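Cell cycle serine/threonine-protein kinase CDC5/MSD2 (Saccharomyces cerevisiae, PDB 6MF4) phosphorylates serine and threonine residues of cell-cycle proteins to drive mitotic exit, the chain here being its phosphoprotein-binding polo-box domain. Local coordinates at residues A[138-142]-A[164-168]; A[115-120]-A[131-135]. All coordinates share one frame; numbering follows the deposited sequence.

Contact 1: residues A[138-142]-A[164-168]; sequences EFWYI and LSRHL. With ZN (zinc ion), chain C.
Phe-139 and Tyr-141 of strand 138-145 reach across to the first turn of helix 165-178, the backbones staying well apart: CA of Tyr-141 lies 8.5 Å from CA of Leu-164, the N-cap residue. Leu-164 CD2 sits over the centre of the Tyr-141 ring, a CH-pi contact 3.7 Å from the centroid, while its CD1 wedges between the base of Tyr-141, at CB and CG, and the edge of the Phe-139 ring, 4.0 Å from CE2 and near the ring plane. Leu-168, one turn on, comes at Phe-139 from the opposite direction and sets CD2 over the ring face, 3.9 Å from the centroid and 7° off the normal. With chi1 at 72°, CG of Phe-139 stands between the backbone N and the carbonyl carbon, which places the ring before both leucines. Tyr-141 also turns its edge toward the face of His-167 in an offset edge-to-face pair, planes at 79°. A water joins the two polar ends, 2.9 Å from Tyr-141 OH and 2.9 Å from His-167 NE2. On the other side of the strand, Glu-138 OE1 binds zinc at 2.0 Å with His-154 and His-194. Such packing of a C-terminal helix across one face of a six-stranded antiparallel sheet is the polo-box fold, here that of the first polo box.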
ATOM      1  N   GLU A 138     -16.482  13.735   3.325  1.00 19.77           N
ATOM      2  CA  GLU A 138     -16.561  12.503   4.110  1.00 16.08           C
ATOM      3  C   GLU A 138     -15.187  12.048   4.587  1.00 18.64           C
ATOM      4  O   GLU A 138     -14.179  12.289   3.920  1.00 18.84           O
ATOM      5  CB  GLU A 138     -17.207  11.382   3.291  1.00 20.22           C
ATOM      6  CG  GLU A 138     -18.579  11.725   2.728  1.00 23.36           C
ATOM      7  CD  GLU A 138     -19.429  10.495   2.481  1.00 21.13           C
ATOM      8  OE1 GLU A 138     -18.871   9.449   2.088  1.00 19.60           O
ATOM      9  OE2 GLU A 138     -20.660  10.571   2.684  1.00 20.80           O
ATOM     10  N   PHE A 139     -15.150  11.386   5.740  1.00 13.89           N
ATOM     11  CA  PHE A 139     -13.923  10.735   6.184  1.00 14.38           C
ATOM     12  C   PHE A 139     -14.230   9.481   6.990  1.00 16.25           C
ATOM     13  O   PHE A 139     -15.327   9.321   7.531  1.00 16.13           O
ATOM     14  CB  PHE A 139     -13.042  11.704   6.996  1.00 15.84           C
ATOM     15  CG  PHE A 139     -13.566  12.032   8.370  1.00 17.30           C
ATOM     16  CD1 PHE A 139     -14.431  13.098   8.562  1.00 19.17           C
ATOM     17  CD2 PHE A 139     -13.160  11.301   9.476  1.00 18.36           C
ATOM     18  CE1 PHE A 139     -14.895  13.419   9.830  1.00 19.11           C
ATOM     19  CE2 PHE A 139     -13.622  11.615  10.745  1.00 19.60           C
ATOM     20  CZ  PHE A 139     -14.500  12.670  10.919  1.00 17.59           C
ATOM     21  N   TRP A 140     -13.248   8.584   7.020  1.00 15.66           N
ATOM     22  CA  TRP A 140     -13.257   7.411   7.881  1.00 12.14           C
ATOM     23  C   TRP A 140     -12.335   7.622   9.067  1.00 14.13           C
ATOM     24  O   TRP A 140     -11.218   8.104   8.899  1.00 15.16           O
ATOM     25  CB  TRP A 140     -12.783   6.161   7.137  1.00 14.76           C
ATOM     26  CG  TRP A 140     -13.634   5.706   6.015  1.00 17.15           C
ATOM     27  CD1 TRP A 140     -13.420   5.919   4.684  1.00 20.81           C
ATOM     28  CD2 TRP A 140     -14.830   4.928   6.109  1.00 18.21           C
ATOM     29  NE1 TRP A 140     -14.411   5.325   3.944  1.00 18.90           N
ATOM     30  CE2 TRP A 140     -15.293   4.711   4.795  1.00 20.49           C
ATOM     31  CE3 TRP A 140     -15.558   4.391   7.177  1.00 17.33           C
ATOM     32  CZ2 TRP A 140     -16.448   3.984   4.519  1.00 22.77           C
ATOM     33  CZ3 TRP A 140     -16.706   3.664   6.901  1.00 19.51           C
ATOM     34  CH2 TRP A 140     -17.139   3.467   5.583  1.00 22.25           C
ATOM     35  N   TYR A 141     -12.801   7.255  10.258  1.00 13.72           N
ATOM     36  CA  TYR A 141     -11.923   7.113  11.415  1.00 15.09           C
ATOM     37  C   TYR A 141     -11.659   5.630  11.629  1.00 14.02           C
ATOM     38  O   TYR A 141     -12.586   4.853  11.861  1.00 16.60           O
ATOM     39  CB  TYR A 141     -12.533   7.736  12.667  1.00 16.41           C
ATOM     40  CG  TYR A 141     -11.677   7.531  13.899  1.00 16.32           C
ATOM     41  CD1 TYR A 141     -10.400   8.065  13.974  1.00 19.26           C
ATOM     42  CD2 TYR A 141     -12.145   6.803  14.983  1.00 20.59           C
ATOM     43  CE1 TYR A 141      -9.610   7.879  15.096  1.00 18.08           C
ATOM     44  CE2 TYR A 141     -11.366   6.613  16.110  1.00 22.41           C
ATOM     45  CZ  TYR A 141     -10.101   7.153  16.159  1.00 24.89           C
ATOM     46  OH  TYR A 141      -9.317   6.969  17.275  1.00 27.88           O
ATOM     47  N   ILE A 142     -10.391   5.245  11.529  1.00 14.13           N
ATOM     48  CA  ILE A 142      -9.997   3.844  11.579  1.00 15.83           C
ATOM     49  C   ILE A 142      -9.205   3.561  12.848  1.00 16.03           C
ATOM     50  O   ILE A 142      -8.184   4.196  13.110  1.00 16.37           O
ATOM     51  CB  ILE A 142      -9.159   3.458  10.353  1.00 16.55           C
ATOM     52  CG1 ILE A 142      -9.939   3.759   9.072  1.00 16.57           C
ATOM     53  CG2 ILE A 142      -8.800   1.983  10.397  1.00 18.90           C
ATOM     54  CD1 ILE A 142      -9.086   3.882   7.849  1.00 19.69           C
ATOM     55  N   LEU A 164     -12.969  13.882  17.789  1.00 18.21           N
ATOM     56  CA  LEU A 164     -12.045  13.792  16.657  1.00 18.09           C
ATOM     57  C   LEU A 164     -11.654  15.173  16.136  1.00 19.24           C
ATOM     58  O   LEU A 164     -11.027  15.293  15.084  1.00 19.81           O
ATOM     59  CB  LEU A 164     -12.658  12.964  15.521  1.00 19.59           C
ATOM     60  CG  LEU A 164     -12.908  11.482  15.812  1.00 17.51           C
ATOM     61  CD1 LEU A 164     -13.553  10.792  14.611  1.00 20.84           C
ATOM     62  CD2 LEU A 164     -11.621  10.756  16.205  1.00 22.16           C
ATOM     63  N   SER A 165     -12.014  16.217  16.874  1.00 16.38           N
ATOM     64  CA  SER A 165     -11.754  17.575  16.422  1.00 18.72           C
ATOM     65  C   SER A 165     -10.263  17.837  16.202  1.00 20.26           C
ATOM     66  O   SER A 165      -9.882  18.389  15.168  1.00 17.91           O
ATOM     67  CB  SER A 165     -12.317  18.593  17.416  1.00 24.26           C
ATOM     68  OG  SER A 165     -12.099  19.911  16.943  1.00 27.10           O
ATOM     69  N   ARG A 166      -9.413  17.436  17.144  1.00 18.26           N
ATOM     70  CA  ARG A 166      -7.994  17.736  16.997  1.00 16.52           C
ATOM     71  C   ARG A 166      -7.393  16.904  15.861  1.00 16.63           C
ATOM     72  O   ARG A 166      -6.476  17.358  15.173  1.00 15.31           O
ATOM     73  CB  ARG A 166      -7.231  17.513  18.312  1.00 17.79           C
ATOM     74  CG  ARG A 166      -7.219  16.103  18.849  1.00 16.41           C
ATOM     75  CD  ARG A 166      -6.172  15.957  19.959  1.00 17.20           C
ATOM     76  NE  ARG A 166      -6.372  16.881  21.081  1.00 17.94           N
ATOM     77  CZ  ARG A 166      -7.043  16.591  22.196  1.00 20.10           C
ATOM     78  NH1 ARG A 166      -7.601  15.400  22.359  1.00 19.76           N
ATOM     79  NH2 ARG A 166      -7.156  17.498  23.158  1.00 20.73           N
ATOM     80  N   HIS A 167      -7.921  15.701  15.649  1.00 13.24           N
ATOM     81  CA  HIS A 167      -7.464  14.857  14.548  1.00 14.85           C
ATOM     82  C   HIS A 167      -7.699  15.567  13.217  1.00 17.16           C
ATOM     83  O   HIS A 167      -6.846  15.547  12.332  1.00 14.80           O
ATOM     84  CB  HIS A 167      -8.185  13.504  14.535  1.00 13.48           C
ATOM     85  CG  HIS A 167      -8.109  12.756  15.829  1.00 17.15           C
ATOM     86  ND1 HIS A 167      -8.706  13.206  16.986  1.00 17.81           N
ATOM     87  CD2 HIS A 167      -7.518  11.579  16.143  1.00 20.57           C
ATOM     88  CE1 HIS A 167      -8.481  12.342  17.961  1.00 23.07           C
ATOM     89  NE2 HIS A 167      -7.764  11.345  17.476  1.00 20.39           N
ATOM     90  N   LEU A 168      -8.863  16.190  13.070  1.00 15.11           N
ATOM     91  CA  LEU A 168      -9.205  16.816  11.800  1.00 15.87           C
ATOM     92  C   LEU A 168      -8.447  18.126  11.580  1.00 17.99           C
ATOM     93  O   LEU A 168      -8.282  18.556  10.441  1.00 19.14           O
ATOM     94  CB  LEU A 168     -10.713  17.042  11.715  1.00 17.55           C
ATOM     95  CG  LEU A 168     -11.510  15.745  11.537  1.00 21.88           C
ATOM     96  CD1 LEU A 168     -12.974  16.007  11.794  1.00 32.76           C
ATOM     97  CD2 LEU A 168     -11.310  15.159  10.148  1.00 22.78           C
TER
HETATM   98 ZN    ZN C 802     -19.937   7.828   2.468  1.00 29.45          ZN
HETATM   99  O   HOH W   1      -6.994   8.566  18.021  1.00 27.74           O

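Contact 2: residues A[115-120]-A[131-135]; sequences LSTEDI and LRLAD
Asp-119 OD1 accepts the backbone N-H of Ala-134 at 2.9 Å through its anti lone pair, the angle at hydrogen a bent 141°. Next to it, Ile-120 and Arg-132 form an antiparallel hydrogen-bonded pair: Ile-120 N gives to Arg-132 O at 2.9 Å and Arg-132 N to Ile-120 O at 2.7 Å. The Ala-134 methyl packs on the turn, its CB 3.3 Å from Thr-117 O. A water at the edge of the Arg-132 guanidinium, 2.9 Å from NH1, lies where it can donate to Glu-118 O or Arg-132 O, and so relays the guanidinium to the backbone. Behind this shell, Thr-117 OG1 donates to Asp-119 OD2 at 2.6 Å from above the carboxylate plane, so the two oxygens are gripped from different segments. Chi1 of -57° keeps the carboxylate beside its own backbone N, and Thr-117 OG1 receives that N-H weakly. With an alanine in place of Asp-119, the Ala-134 N-H and the Thr-117 hydroxyl would probably lose their shared carboxylate, leaving the turn likely to shift against 131-135. Residues 115-119, with Glu-118 N bonded to Leu-115 O at 2.7 Å and Leu-115 N to Asp-119 O, make a type I turn plus G1 bulge, the tip of the beta hairpin formed by strands 111-115 and 120-123 in the first polo box.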
ATOM      1  N   LEU A 115      -3.412   9.228  -1.902  1.00 15.86           N
ATOM      2  CA  LEU A 115      -3.632   8.092  -2.791  1.00 16.43           C
ATOM      3  C   LEU A 115      -4.032   8.567  -4.184  1.00 14.47           C
ATOM      4  O   LEU A 115      -4.336   9.742  -4.383  1.00 14.89           O
ATOM      5  CB  LEU A 115      -4.713   7.169  -2.220  1.00 15.68           C
ATOM      6  CG  LEU A 115      -4.427   6.563  -0.848  1.00 15.90           C
ATOM      7  CD1 LEU A 115      -5.627   5.760  -0.371  1.00 21.96           C
ATOM      8  CD2 LEU A 115      -3.184   5.685  -0.887  1.00 14.75           C
ATOM      9  N   SER A 116      -4.047   7.644  -5.142  1.00 15.52           N
ATOM     10  CA  SER A 116      -4.359   7.988  -6.529  1.00 19.84           C
ATOM     11  C   SER A 116      -5.814   8.435  -6.692  1.00 22.58           C
ATOM     12  O   SER A 116      -6.173   9.057  -7.688  1.00 20.39           O
ATOM     13  CB  SER A 116      -4.057   6.800  -7.445  1.00 21.34           C
ATOM     14  OG  SER A 116      -4.524   5.589  -6.886  1.00 20.33           O
ATOM     15  N   THR A 117      -6.643   8.111  -5.707  1.00 17.12           N
ATOM     16  CA  THR A 117      -8.012   8.613  -5.631  1.00 18.56           C
ATOM     17  C   THR A 117      -8.073  10.065  -5.155  1.00 17.71           C
ATOM     18  O   THR A 117      -9.148  10.667  -5.122  1.00 17.04           O
ATOM     19  CB  THR A 117      -8.833   7.778  -4.661  1.00 17.11           C
ATOM     20  OG1 THR A 117      -8.137   7.737  -3.406  1.00 18.13           O
ATOM     21  CG2 THR A 117      -9.025   6.363  -5.191  1.00 25.62           C
ATOM     22  N   GLU A 118      -6.906  10.588  -4.773  1.00 16.12           N
ATOM     23  CA  GLU A 118      -6.722  11.905  -4.150  1.00 17.60           C
ATOM     24  C   GLU A 118      -7.245  11.934  -2.711  1.00 19.23           C
ATOM     25  O   GLU A 118      -7.286  12.992  -2.084  1.00 16.93           O
ATOM     26  CB  GLU A 118      -7.367  13.017  -4.990  1.00 21.86           C
ATOM     27  CG  GLU A 118      -6.643  13.227  -6.316  1.00 21.79           C
ATOM     28  CD  GLU A 118      -7.236  14.341  -7.167  1.00 31.46           C
ATOM     29  OE1 GLU A 118      -8.286  14.900  -6.793  1.00 39.96           O
ATOM     30  OE2 GLU A 118      -6.641  14.655  -8.215  1.00 35.58           O
ATOM     31  N   ASP A 119      -7.612  10.772  -2.177  1.00 16.89           N
ATOM     32  CA  ASP A 119      -7.856  10.654  -0.746  1.00 18.14           C
ATOM     33  C   ASP A 119      -6.564  10.958   0.006  1.00 16.03           C
ATOM     34  O   ASP A 119      -5.476  10.675  -0.485  1.00 16.04           O
ATOM     35  CB  ASP A 119      -8.346   9.253  -0.361  1.00 16.96           C
ATOM     36  CG  ASP A 119      -9.613   8.838  -1.097  1.00 22.31           C
ATOM     37  OD1 ASP A 119     -10.449   9.708  -1.420  1.00 18.73           O
ATOM     38  OD2 ASP A 119      -9.769   7.618  -1.337  1.00 18.17           O
ATOM     39  N   ILE A 120      -6.696  11.522   1.202  1.00 15.38           N
ATOM     40  CA  ILE A 120      -5.548  11.834   2.042  1.00 15.74           C
ATOM     41  C   ILE A 120      -5.697  11.143   3.389  1.00 16.17           C
ATOM     42  O   ILE A 120      -6.727  11.264   4.041  1.00 16.09           O
ATOM     43  CB  ILE A 120      -5.395  13.354   2.241  1.00 19.47           C
ATOM     44  CG1 ILE A 120      -5.010  14.008   0.911  1.00 19.22           C
ATOM     45  CG2 ILE A 120      -4.334  13.667   3.300  1.00 18.50           C
ATOM     46  CD1 ILE A 120      -5.109  15.512   0.911  1.00 24.83           C
ATOM     47  N   LEU A 131      -8.917   8.810   7.256  1.00 16.89           N
ATOM     48  CA  LEU A 131      -8.848   8.814   5.807  1.00 16.18           C
ATOM     49  C   LEU A 131      -9.860   9.827   5.281  1.00 15.55           C
ATOM     50  O   LEU A 131     -11.063   9.593   5.316  1.00 15.61           O
ATOM     51  CB  LEU A 131      -9.119   7.417   5.240  1.00 14.28           C
ATOM     52  CG  LEU A 131      -8.953   7.277   3.725  1.00 19.58           C
ATOM     53  CD1 LEU A 131      -7.491   7.422   3.321  1.00 19.67           C
ATOM     54  CD2 LEU A 131      -9.520   5.951   3.241  1.00 21.19           C
ATOM     55  N   ARG A 132      -9.346  10.959   4.817  1.00 15.23           N
ATOM     56  CA  ARG A 132     -10.154  12.047   4.276  1.00 15.68           C
ATOM     57  C   ARG A 132     -10.414  11.821   2.788  1.00 17.05           C
ATOM     58  O   ARG A 132      -9.481  11.825   1.986  1.00 17.71           O
ATOM     59  CB  ARG A 132      -9.426  13.373   4.508  1.00 17.90           C
ATOM     60  CG  ARG A 132     -10.082  14.633   3.966  1.00 24.97           C
ATOM     61  CD  ARG A 132      -9.003  15.691   3.787  1.00 28.85           C
ATOM     62  NE  ARG A 132      -9.510  17.030   3.493  1.00 30.13           N
ATOM     63  CZ  ARG A 132      -9.676  17.528   2.269  1.00 32.52           C
ATOM     64  NH1 ARG A 132      -9.407  16.797   1.189  1.00 30.59           N
ATOM     65  NH2 ARG A 132     -10.131  18.764   2.126  1.00 31.99           N
ATOM     66  N   LEU A 133     -11.676  11.631   2.412  1.00 17.21           N
ATOM     67  CA  LEU A 133     -11.997  11.394   1.010  1.00 16.90           C
ATOM     68  C   LEU A 133     -11.751  12.648   0.185  1.00 16.48           C
ATOM     69  O   LEU A 133     -11.793  13.768   0.692  1.00 17.90           O
ATOM     70  CB  LEU A 133     -13.443  10.924   0.838  1.00 19.07           C
ATOM     71  CG  LEU A 133     -13.647   9.418   1.014  1.00 23.45           C
ATOM     72  CD1 LEU A 133     -13.596   9.043   2.476  1.00 26.33           C
ATOM     73  CD2 LEU A 133     -14.954   8.960   0.391  1.00 24.43           C
ATOM     74  N   ALA A 134     -11.484  12.438  -1.097  1.00 17.18           N
ATOM     75  CA  ALA A 134     -11.149  13.521  -2.005  1.00 18.47           C
ATOM     76  C   ALA A 134     -12.291  14.524  -2.147  1.00 19.64           C
ATOM     77  O   ALA A 134     -12.074  15.657  -2.572  1.00 21.20           O
ATOM     78  CB  ALA A 134     -10.778  12.953  -3.363  1.00 20.98           C
ATOM     79  N   ASP A 135     -13.504  14.114  -1.793  1.00 18.14           N
ATOM     80  CA  ASP A 135     -14.659  14.995  -1.939  1.00 16.21           C
ATOM     81  C   ASP A 135     -14.659  16.113  -0.894  1.00 20.18           C
ATOM     82  O   ASP A 135     -15.454  17.049  -0.978  1.00 20.54           O
ATOM     83  CB  ASP A 135     -15.965  14.192  -1.866  1.00 17.96           C
ATOM     84  CG  ASP A 135     -16.102  13.379  -0.586  1.00 20.96           C
ATOM     85  OD1 ASP A 135     -15.534  13.759   0.457  1.00 18.93           O
ATOM     86  OD2 ASP A 135     -16.821  12.359  -0.621  1.00 23.10           O
TER
HETATM   87  O   HOH W   2      -8.574  14.128   0.484  1.00 27.08           O

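In the fold
Both contacts belong to the six-stranded antiparallel sheet of the first polo box, and their strands 129-132 and 138-145 are neighbours in it; the centres of the two contacts lie about 13 Å apart. Trp-140 O lies 2.9 Å from Leu-131 N, a probable hydrogen bond that links them directly. Contact 1 is buried and largely apolar, joining sheet to helix through methyls and rings; contact 2 is only partly buried and polar, joining a turn to a strand end through backbone amides, a carboxylate and water. Helix 165-178 serves both, since Val-171 and Ala-175 lie against Arg-132. The zinc site lies near each: Glu-138 binds it from contact 1, and Leu-133 of contact 2 packs by His-194.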